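Local coordinates for protein polysaccharide deacetylase (Ammonifex degensii, PDB 4WCJ) that probably removes N-acetyl groups from poly-beta-1,6-N-acetyl-D-glucosamine, acting as a zinc-binding family 4 carbohydrate esterase, at residues D99-F109 with F135-M146; V70-A78 with P89-F97. One frame throughout, in Å; residues are numbered along the deposited sequence.

Interaction 1 of 2, residues D99-F109 with F135-M146; sequences DGDLSVYRHAF and FSMCSWEQIKEM. With ZN (zinc ion), chain B.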
loop_
_atom_site.group_PDB
_atom_site.type_symbol
_atom_site.label_atom_id
_atom_site.label_comp_id
_atom_site.label_asym_id
_atom_site.label_seq_id
_atom_site.Cartn_x
_atom_site.Cartn_y
_atom_site.Cartn_z
ATOM N N ASP A 99 3.344 -1.050 -6.157
ATOM C CA ASP A 99 4.311 -1.326 -7.245
ATOM C C ASP A 99 4.943 -0.056 -7.828
ATOM O O ASP A 99 6.167 0.106 -7.786
ATOM C CB ASP A 99 3.708 -2.155 -8.388
ATOM C CG ASP A 99 3.398 -3.577 -7.962
ATOM O OD1 ASP A 99 3.756 -3.924 -6.829
ATOM O OD2 ASP A 99 2.789 -4.329 -8.750
ATOM N N GLY A 100 4.120 0.836 -8.374
ATOM C CA GLY A 100 4.639 2.060 -8.954
ATOM C C GLY A 100 4.088 2.332 -10.342
ATOM O O GLY A 100 4.637 3.152 -11.084
ATOM N N ASP A 101 3.002 1.647 -10.699
ATOM C CA ASP A 101 2.472 1.746 -12.057
ATOM C C ASP A 101 2.166 3.189 -12.468
ATOM O O ASP A 101 1.667 3.975 -11.670
ATOM C CB ASP A 101 1.215 0.899 -12.211
ATOM C CG ASP A 101 0.848 0.677 -13.663
ATOM O OD1 ASP A 101 1.492 -0.176 -14.314
ATOM O OD2 ASP A 101 -0.077 1.346 -14.166
ATOM N N LEU A 102 2.468 3.519 -13.723
ATOM C CA LEU A 102 2.203 4.848 -14.262
ATOM C C LEU A 102 0.736 5.245 -14.120
ATOM O O LEU A 102 0.420 6.424 -13.980
ATOM C CB LEU A 102 2.616 4.912 -15.735
ATOM C CG LEU A 102 2.378 6.241 -16.451
ATOM C CD1 LEU A 102 3.071 7.388 -15.710
ATOM C CD2 LEU A 102 2.835 6.165 -17.899
ATOM N N SER A 103 -0.163 4.263 -14.153
ATOM C CA SER A 103 -1.586 4.577 -14.081
ATOM C C SER A 103 -1.961 5.191 -12.743
ATOM O O SER A 103 -2.971 5.872 -12.652
ATOM C CB SER A 103 -2.455 3.336 -14.334
ATOM O OG SER A 103 -2.316 2.390 -13.281
ATOM N N VAL A 104 -1.173 4.940 -11.692
ATOM C CA VAL A 104 -1.441 5.623 -10.426
ATOM C C VAL A 104 -1.320 7.139 -10.626
ATOM O O VAL A 104 -2.127 7.908 -10.106
ATOM C CB VAL A 104 -0.495 5.144 -9.296
ATOM C CG1 VAL A 104 -0.794 5.884 -7.983
ATOM C CG2 VAL A 104 -0.643 3.646 -9.099
ATOM N N TYR A 105 -0.319 7.576 -11.390
ATOM C CA TYR A 105 -0.165 8.993 -11.699
ATOM C C TYR A 105 -1.191 9.480 -12.719
ATOM O O TYR A 105 -1.851 10.497 -12.512
ATOM C CB TYR A 105 1.243 9.277 -12.224
ATOM C CG TYR A 105 1.460 10.703 -12.666
ATOM C CD1 TYR A 105 1.670 11.718 -11.739
ATOM C CD2 TYR A 105 1.456 11.038 -14.015
ATOM C CE1 TYR A 105 1.866 13.030 -12.151
ATOM C CE2 TYR A 105 1.656 12.344 -14.435
ATOM C CZ TYR A 105 1.864 13.334 -13.499
ATOM O OH TYR A 105 2.056 14.628 -13.923
ATOM N N ARG A 106 -1.315 8.747 -13.820
ATOM C CA ARG A 106 -2.107 9.204 -14.961
ATOM C C ARG A 106 -3.614 9.145 -14.714
ATOM O O ARG A 106 -4.360 10.012 -15.186
ATOM C CB ARG A 106 -1.742 8.391 -16.204
ATOM C CG ARG A 106 -2.409 8.863 -17.486
ATOM C CD ARG A 106 -1.825 8.167 -18.711
ATOM N NE ARG A 106 -0.406 8.473 -18.893
ATOM C CZ ARG A 106 0.297 8.135 -19.970
ATOM N NH1 ARG A 106 1.582 8.454 -20.058
ATOM N NH2 ARG A 106 -0.287 7.480 -20.964
ATOM N N HIS A 107 -4.059 8.156 -13.947
ATOM C CA HIS A 107 -5.486 7.912 -13.785
ATOM C C HIS A 107 -5.988 7.938 -12.341
ATOM O O HIS A 107 -7.047 8.491 -12.073
ATOM C CB HIS A 107 -5.852 6.568 -14.420
ATOM C CG HIS A 107 -5.550 6.487 -15.885
ATOM N ND1 HIS A 107 -5.969 7.442 -16.789
ATOM C CD2 HIS A 107 -4.885 5.553 -16.609
ATOM C CE1 HIS A 107 -5.571 7.106 -18.002
ATOM N NE2 HIS A 107 -4.913 5.961 -17.921
ATOM N N ALA A 108 -5.256 7.323 -11.413
ATOM C CA ALA A 108 -5.703 7.305 -10.023
ATOM C C ALA A 108 -5.576 8.678 -9.361
ATOM O O ALA A 108 -6.504 9.156 -8.703
ATOM C CB ALA A 108 -4.922 6.263 -9.227
ATOM N N PHE A 109 -4.419 9.310 -9.540
ATOM C CA PHE A 109 -4.116 10.581 -8.877
ATOM C C PHE A 109 -5.141 11.709 -9.123
ATOM O O PHE A 109 -5.504 12.408 -8.171
ATOM C CB PHE A 109 -2.713 11.052 -9.282
ATOM C CG PHE A 109 -2.282 12.346 -8.624
ATOM C CD1 PHE A 109 -2.335 12.492 -7.246
ATOM C CD2 PHE A 109 -1.784 13.391 -9.382
ATOM C CE1 PHE A 109 -1.934 13.664 -6.640
ATOM C CE2 PHE A 109 -1.369 14.572 -8.780
ATOM C CZ PHE A 109 -1.446 14.709 -7.407
ATOM N N PHE A 135 4.794 -2.964 -17.970
ATOM C CA PHE A 135 4.079 -1.733 -17.656
ATOM C C PHE A 135 5.027 -0.584 -17.347
ATOM O O PHE A 135 5.989 -0.748 -16.585
ATOM C CB PHE A 135 3.154 -1.926 -16.458
ATOM C CG PHE A 135 2.014 -2.857 -16.706
ATOM C CD1 PHE A 135 2.202 -4.233 -16.663
ATOM C CD2 PHE A 135 0.739 -2.364 -16.941
ATOM C CE1 PHE A 135 1.145 -5.109 -16.880
ATOM C CE2 PHE A 135 -0.324 -3.234 -17.153
ATOM C CZ PHE A 135 -0.121 -4.605 -17.116
ATOM N N SER A 136 4.737 0.592 -17.896
ATOM C CA SER A 136 5.491 1.780 -17.510
ATOM C C SER A 136 5.249 2.078 -16.051
ATOM O O SER A 136 4.117 1.972 -15.568
ATOM C CB SER A 136 5.100 2.986 -18.350
ATOM O OG SER A 136 5.337 2.726 -19.717
ATOM N N MET A 137 6.326 2.423 -15.354
ATOM C CA MET A 137 6.243 2.860 -13.963
ATOM C C MET A 137 6.244 4.374 -13.931
ATOM O O MET A 137 6.710 5.012 -14.868
ATOM C CB MET A 137 7.414 2.314 -13.136
ATOM C CG MET A 137 7.484 0.788 -13.069
ATOM S SD MET A 137 6.184 0.020 -12.064
ATOM C CE MET A 137 5.056 -0.518 -13.347
ATOM N N CYS A 138 5.708 4.949 -12.863
ATOM C CA CYS A 138 5.884 6.371 -12.615
ATOM C C CYS A 138 7.364 6.719 -12.648
ATOM O O CYS A 138 8.214 5.900 -12.281
ATOM C CB CYS A 138 5.302 6.773 -11.255
ATOM S SG CYS A 138 3.534 6.610 -11.107
ATOM N N SER A 139 7.668 7.922 -13.110
ATOM C CA SER A 139 9.011 8.473 -12.942
ATOM C C SER A 139 9.149 9.095 -11.555
ATOM O O SER A 139 8.153 9.318 -10.863
ATOM C CB SER A 139 9.284 9.520 -14.016
ATOM O OG SER A 139 8.465 10.663 -13.799
ATOM N N TRP A 140 10.375 9.382 -11.144
ATOM C CA TRP A 140 10.574 10.106 -9.890
ATOM C C TRP A 140 9.922 11.494 -9.922
ATOM O O TRP A 140 9.383 11.939 -8.911
ATOM C CB TRP A 140 12.061 10.207 -9.575
ATOM C CG TRP A 140 12.591 8.903 -9.071
ATOM C CD1 TRP A 140 13.473 8.071 -9.697
ATOM C CD2 TRP A 140 12.223 8.254 -7.849
ATOM N NE1 TRP A 140 13.702 6.959 -8.921
ATOM C CE2 TRP A 140 12.934 7.042 -7.788
ATOM C CE3 TRP A 140 11.349 8.580 -6.806
ATOM C CZ2 TRP A 140 12.824 6.163 -6.712
ATOM C CZ3 TRP A 140 11.237 7.706 -5.731
ATOM C CH2 TRP A 140 11.974 6.509 -5.697
ATOM N N GLU A 141 9.942 12.164 -11.076
ATOM C CA GLU A 141 9.283 13.469 -11.183
ATOM C C GLU A 141 7.799 13.336 -10.884
ATOM O O GLU A 141 7.204 14.180 -10.220
ATOM C CB GLU A 141 9.466 14.075 -12.574
ATOM C CG GLU A 141 10.877 14.456 -12.912
ATOM C CD GLU A 141 10.956 15.275 -14.185
ATOM O OE1 GLU A 141 12.013 15.900 -14.424
ATOM O OE2 GLU A 141 9.958 15.298 -14.942
ATOM N N GLN A 142 7.204 12.260 -11.382
ATOM C CA GLN A 142 5.779 12.053 -11.221
ATOM C C GLN A 142 5.424 11.703 -9.782
ATOM O O GLN A 142 4.434 12.195 -9.251
ATOM C CB GLN A 142 5.298 10.972 -12.189
ATOM C CG GLN A 142 5.144 11.488 -13.624
ATOM C CD GLN A 142 5.089 10.371 -14.651
ATOM O OE1 GLN A 142 5.521 9.245 -14.384
ATOM N NE2 GLN A 142 4.562 10.681 -15.833
ATOM N N ILE A 143 6.244 10.876 -9.139
ATOM C CA ILE A 143 6.047 10.565 -7.721
ATOM C C ILE A 143 6.199 11.837 -6.871
ATOM O O ILE A 143 5.368 12.121 -5.992
ATOM C CB ILE A 143 7.041 9.490 -7.261
ATOM C CG1 ILE A 143 6.662 8.136 -7.871
ATOM C CG2 ILE A 143 7.076 9.399 -5.733
ATOM C CD1 ILE A 143 7.746 7.102 -7.777
ATOM N N LYS A 144 7.243 12.611 -7.160
ATOM C CA LYS A 144 7.484 13.865 -6.458
ATOM C C LYS A 144 6.300 14.814 -6.574
ATOM O O LYS A 144 5.942 15.478 -5.599
ATOM C CB LYS A 144 8.756 14.541 -6.978
ATOM C CG LYS A 144 10.040 13.871 -6.511
ATOM C CD LYS A 144 11.258 14.437 -7.208
ATOM C CE LYS A 144 12.517 13.674 -6.819
ATOM N NZ LYS A 144 13.747 14.266 -7.405
ATOM N N GLU A 145 5.694 14.884 -7.753
ATOM C CA GLU A 145 4.563 15.787 -7.959
ATOM C C GLU A 145 3.383 15.342 -7.092
ATOM O O GLU A 145 2.663 16.163 -6.518
ATOM C CB GLU A 145 4.172 15.833 -9.438
ATOM C CG GLU A 145 2.858 16.535 -9.706
ATOM C CD GLU A 145 2.466 16.524 -11.174
ATOM O OE1 GLU A 145 1.329 16.944 -11.476
ATOM O OE2 GLU A 145 3.289 16.106 -12.022
ATOM N N MET A 146 3.189 14.034 -6.981
ATOM C CA MET A 146 2.103 13.532 -6.153
ATOM C C MET A 146 2.366 13.768 -4.672
ATOM O O MET A 146 1.453 14.124 -3.926
ATOM C CB MET A 146 1.867 12.050 -6.434
ATOM C CG MET A 146 1.266 11.825 -7.810
ATOM S SD MET A 146 0.728 10.116 -8.078
ATOM C CE MET A 146 2.325 9.282 -8.069
HETATM ZN ZN ZN B . 3.489 -5.656 -5.557
HETATM O O HOH W 1 2.187 -6.497 -7.177
HETATM O O HOH W 2 4.296 13.693 -16.206
HETATM O O HOH W 3 3.829 9.972 -18.565
HETATM O O HOH W 4 1.437 -5.938 -4.545
#

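Interaction 2 of 2, residues V70-A78 with P89-F97; sequences VRFVTPQEA and PGKLVLVTF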
loop_
_atom_site.group_PDB
_atom_site.type_symbol
_atom_site.label_atom_id
_atom_site.label_comp_id
_atom_site.label_asym_id
_atom_site.label_seq_id
_atom_site.Cartn_x
_atom_site.Cartn_y
_atom_site.Cartn_z
ATOM N N VAL A 70 -18.000 6.663 5.194
ATOM C CA VAL A 70 -16.646 6.214 5.513
ATOM C C VAL A 70 -15.651 7.385 5.558
ATOM O O VAL A 70 -15.628 8.218 4.649
ATOM C CB VAL A 70 -16.162 5.167 4.488
ATOM C CG1 VAL A 70 -14.653 5.096 4.456
ATOM C CG2 VAL A 70 -16.772 3.799 4.790
ATOM N N ARG A 71 -14.841 7.444 6.616
ATOM C CA ARG A 71 -13.801 8.466 6.748
ATOM C C ARG A 71 -12.460 8.012 6.167
ATOM O O ARG A 71 -11.894 7.008 6.607
ATOM C CB ARG A 71 -13.616 8.852 8.219
ATOM C CG ARG A 71 -12.301 9.552 8.512
ATOM C CD ARG A 71 -12.302 10.211 9.881
ATOM N NE ARG A 71 -11.173 11.125 10.035
ATOM C CZ ARG A 71 -11.073 12.039 10.996
ATOM N NH1 ARG A 71 -12.041 12.168 11.893
ATOM N NH2 ARG A 71 -10.005 12.828 11.056
ATOM N N PHE A 72 -11.955 8.748 5.178
ATOM C CA PHE A 72 -10.640 8.457 4.609
ATOM C C PHE A 72 -9.529 9.090 5.441
ATOM O O PHE A 72 -9.522 10.300 5.708
ATOM C CB PHE A 72 -10.546 8.929 3.157
ATOM C CG PHE A 72 -11.391 8.137 2.199
ATOM C CD1 PHE A 72 -12.696 8.513 1.935
ATOM C CD2 PHE A 72 -10.878 7.012 1.560
ATOM C CE1 PHE A 72 -13.475 7.790 1.049
ATOM C CE2 PHE A 72 -11.646 6.292 0.669
ATOM C CZ PHE A 72 -12.953 6.677 0.417
ATOM N N VAL A 73 -8.574 8.248 5.807
ATOM C CA VAL A 73 -7.549 8.520 6.802
ATOM C C VAL A 73 -6.164 8.671 6.135
ATOM O O VAL A 73 -5.889 8.035 5.114
ATOM C CB VAL A 73 -7.561 7.373 7.858
ATOM C CG1 VAL A 73 -6.283 6.518 7.821
ATOM C CG2 VAL A 73 -7.888 7.892 9.255
ATOM N N THR A 74 -5.304 9.536 6.679
ATOM C CA THR A 74 -3.939 9.673 6.161
ATOM C C THR A 74 -3.070 8.534 6.681
ATOM O O THR A 74 -3.409 7.907 7.686
ATOM C CB THR A 74 -3.285 11.023 6.565
ATOM O OG1 THR A 74 -3.118 11.066 7.987
ATOM C CG2 THR A 74 -4.128 12.204 6.110
ATOM N N PRO A 75 -1.948 8.250 6.001
ATOM C CA PRO A 75 -1.050 7.238 6.562
ATOM C C PRO A 75 -0.612 7.558 8.002
ATOM O O PRO A 75 -0.550 6.642 8.822
ATOM C CB PRO A 75 0.137 7.256 5.592
ATOM C CG PRO A 75 -0.474 7.647 4.292
ATOM C CD PRO A 75 -1.504 8.696 4.667
ATOM N N GLN A 76 -0.323 8.824 8.302
ATOM C CA GLN A 76 0.022 9.217 9.668
ATOM C C GLN A 76 -1.118 8.935 10.641
ATOM O O GLN A 76 -0.891 8.437 11.744
ATOM C CB GLN A 76 0.393 10.701 9.733
ATOM C CG GLN A 76 1.862 10.961 10.031
ATOM C CD GLN A 76 2.321 10.280 11.303
ATOM O OE1 GLN A 76 1.640 10.325 12.326
ATOM N NE2 GLN A 76 3.476 9.621 11.238
ATOM N N GLU A 77 -2.339 9.266 10.233
ATOM C CA GLU A 77 -3.520 9.014 11.056
ATOM C C GLU A 77 -3.668 7.522 11.320
ATOM O O GLU A 77 -3.982 7.107 12.438
ATOM C CB GLU A 77 -4.786 9.565 10.384
ATOM C CG GLU A 77 -4.997 11.060 10.609
ATOM C CD GLU A 77 -6.161 11.639 9.820
ATOM O OE1 GLU A 77 -6.553 11.060 8.791
ATOM O OE2 GLU A 77 -6.687 12.697 10.231
ATOM N N ALA A 78 -3.415 6.728 10.284
ATOM C CA ALA A 78 -3.526 5.278 10.394
ATOM C C ALA A 78 -2.532 4.735 11.409
ATOM O O ALA A 78 -2.868 3.855 12.210
ATOM C CB ALA A 78 -3.308 4.619 9.034
ATOM N N PRO A 89 -12.530 7.194 16.575
ATOM C CA PRO A 89 -13.543 6.129 16.567
ATOM C C PRO A 89 -14.161 5.899 15.184
ATOM O O PRO A 89 -13.717 6.489 14.200
ATOM C CB PRO A 89 -14.591 6.655 17.554
ATOM C CG PRO A 89 -14.416 8.173 17.540
ATOM C CD PRO A 89 -13.194 8.499 16.707
ATOM N N GLY A 90 -15.164 5.024 15.119
ATOM C CA GLY A 90 -15.920 4.796 13.898
ATOM C C GLY A 90 -15.258 3.969 12.802
ATOM O O GLY A 90 -14.363 3.162 13.055
ATOM N N LYS A 91 -15.707 4.208 11.571
ATOM C CA LYS A 91 -15.332 3.437 10.387
ATOM C C LYS A 91 -14.256 4.132 9.535
ATOM O O LYS A 91 -14.546 5.129 8.877
ATOM C CB LYS A 91 -16.584 3.200 9.540
ATOM C CG LYS A 91 -16.573 1.949 8.727
ATOM C CD LYS A 91 -17.391 0.847 9.391
ATOM C CE LYS A 91 -18.857 0.932 8.998
ATOM N NZ LYS A 91 -19.599 -0.311 9.363
ATOM N N LEU A 92 -13.039 3.589 9.516
ATOM C CA LEU A 92 -11.906 4.246 8.848
ATOM C C LEU A 92 -11.392 3.471 7.632
ATOM O O LEU A 92 -11.454 2.242 7.606
ATOM C CB LEU A 92 -10.760 4.443 9.841
ATOM C CG LEU A 92 -11.179 4.879 11.246
ATOM C CD1 LEU A 92 -9.980 4.924 12.166
ATOM C CD2 LEU A 92 -11.880 6.228 11.211
ATOM N N VAL A 93 -10.878 4.188 6.632
ATOM C CA VAL A 93 -10.282 3.554 5.453
ATOM C C VAL A 93 -9.020 4.274 4.984
ATOM O O VAL A 93 -8.996 5.496 4.878
ATOM C CB VAL A 93 -11.280 3.482 4.270
ATOM C CG1 VAL A 93 -10.568 3.112 2.974
ATOM C CG2 VAL A 93 -12.370 2.474 4.559
ATOM N N LEU A 94 -7.974 3.495 4.714
ATOM C CA LEU A 94 -6.761 3.985 4.073
ATOM C C LEU A 94 -6.642 3.416 2.661
ATOM O O LEU A 94 -6.736 2.197 2.459
ATOM C CB LEU A 94 -5.525 3.609 4.891
ATOM C CG LEU A 94 -4.167 3.974 4.282
ATOM C CD1 LEU A 94 -4.069 5.470 4.018
ATOM C CD2 LEU A 94 -3.037 3.530 5.188
ATOM N N VAL A 95 -6.445 4.297 1.687
ATOM C CA VAL A 95 -6.201 3.879 0.311
ATOM C C VAL A 95 -4.708 3.646 0.092
ATOM O O VAL A 95 -3.888 4.503 0.425
ATOM C CB VAL A 95 -6.713 4.934 -0.700
ATOM C CG1 VAL A 95 -6.374 4.522 -2.125
ATOM C CG2 VAL A 95 -8.208 5.143 -0.533
ATOM N N THR A 96 -4.353 2.472 -0.433
ATOM C CA THR A 96 -2.962 2.196 -0.794
ATOM C C THR A 96 -2.836 1.592 -2.196
ATOM O O THR A 96 -3.746 0.906 -2.692
ATOM C CB THR A 96 -2.264 1.239 0.224
ATOM O OG1 THR A 96 -2.657 -0.121 -0.016
ATOM C CG2 THR A 96 -2.573 1.642 1.659
ATOM N N PHE A 97 -1.688 1.849 -2.816
ATOM C CA PHE A 97 -1.323 1.273 -4.106
ATOM C C PHE A 97 0.030 0.585 -4.018
ATOM O O PHE A 97 0.954 1.137 -3.416
ATOM C CB PHE A 97 -1.254 2.350 -5.192
ATOM C CG PHE A 97 -2.590 2.796 -5.690
ATOM C CD1 PHE A 97 -3.366 3.659 -4.945
ATOM C CD2 PHE A 97 -3.067 2.346 -6.910
ATOM C CE1 PHE A 97 -4.595 4.076 -5.408
ATOM C CE2 PHE A 97 -4.299 2.758 -7.376
ATOM C CZ PHE A 97 -5.065 3.615 -6.624
HETATM O O HOH W 5 -7.052 7.141 2.331
#

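Interaction 1 of 2, residues D99-F109 with F135-M146
Tyr105 reaches from helix 102-109 to segment 135-146, meeting Cys138 in the loop and Gln142, Glu145 and Met146 on the helix. CB rests on Cys138 SG at 3.7 Å. With CG anti to the backbone N (chi1 176°), the ring extends beneath Gln142, whose CG sits over the centre of one face, 3.6 Å from the ring centroid, a CH-pi contact. Met146 CG comes in at the ring edge beside CD1. At the tip, OH donates to Glu145 OE2 over 2.7 Å, approaching from above a carboxylate turned 78° from the ring plane.

Gln142 is held by more than its contact with the ring. Its OE1 accepts from Ser139 N and its own N donates to Ser139 OG, a capping box that starts helix 140-146 and fixes the amide, while NE2 donates to two waters, one weakly linked to Tyr105 OH and the other to Arg106. Further along, Met146 CG sits over the Phe109 ring, 3.6 Å from its centroid, with the sulfur making Met-aromatic contacts to both rings.

At the other end a single bridge pairs Asp101 with Met137, made by Cys138 N to Gly100 O (2.7 Å) and Leu102 N to Ser136 O (2.9 Å). The backbone angles of Gly100 would jam a CB against Asp99 O, which favours glycine; Met137 SD lies close by. Asp101 OD2 caps the first helix, gripped by Ser103 N and OG. Just upstream, Asp99 OD1 binds the zinc ion at 2.2 Å; with His157, His162 and two waters it forms the Asp-His-His site of family 4 carbohydrate esterases.

Val104, Cys138 and Met146 all pack on Phe121 of strand 119-123, placing both helices against that strand, while Ser103 and Ala108 touch strand 44-45 and Trp140 leans on helix 179-197.

Interaction 2 of 2, residues V70-A78 with P89-F97
Three backbone hydrogen bonds join Arg71 and Val73 to strand 91-97 in parallel register: Arg71 N to Lys91 O (3.2 Å), Val93 N to Arg71 O (3.0 Å) and Val73 N to Val93 O (2.9 Å). A water then continues the pairing, donating to Val73 O and accepting from Val95 N where the chains part. Thr74 and Glu77 form a capping box as the first chain turns into its helix, and the extended Arg71 reaches Glu77 OE2 in a weak salt bridge.

Packing follows on both faces of the sheet. Val70 CG1 presses tightly on Val93 CG2, 3.5 Å apart. Phe72 lies alongside Val93, pointing the same way, and its CE2 meets Val95 CG2 at 3.8 Å, with that methyl at the ring edge. The ring also touches Leu62 and Leu65 of helix 55-67. Replacing Phe72 by alanine is likely to open a gap between Val93 and Val95 on the strand and those leucines. Leu94, its CG anti to the backbone N (chi1 176°), forks under the turn: CD1 touches Val73 O at 3.3 Å and CD2 reaches Ala78 CB at 4.0 Å.

This is a beta-alpha-beta unit of the beta/alpha barrel: helix 75-82 connects the short strand 71-72 to its parallel neighbour 91-99, which also pairs with strands 36-42 and 119-123.

Following the chain from the N terminus, interaction 2 comes first: after strand 71-72, the loop following helix 75-82 returns the chain to strand 91-99, closing a compact unit. Interaction 1 opens at the end of that strand, where Asp99 meets the zinc, and closes after strand 119-123, starting at the second strand of the 131-136 hairpin and running on into helix 140-148. The two are in series, neither nested nor crossed, with centres about 21 Å apart. Strand 91-99 links them, and they touch where Phe97 packs against Val104 and Ala108 of helix 102-114. Interaction 2 thus joins strand 71-72 to the parallel sheet, and interaction 1 joins helices 102-114 and 140-148, with Asp99 at its start carrying the zinc.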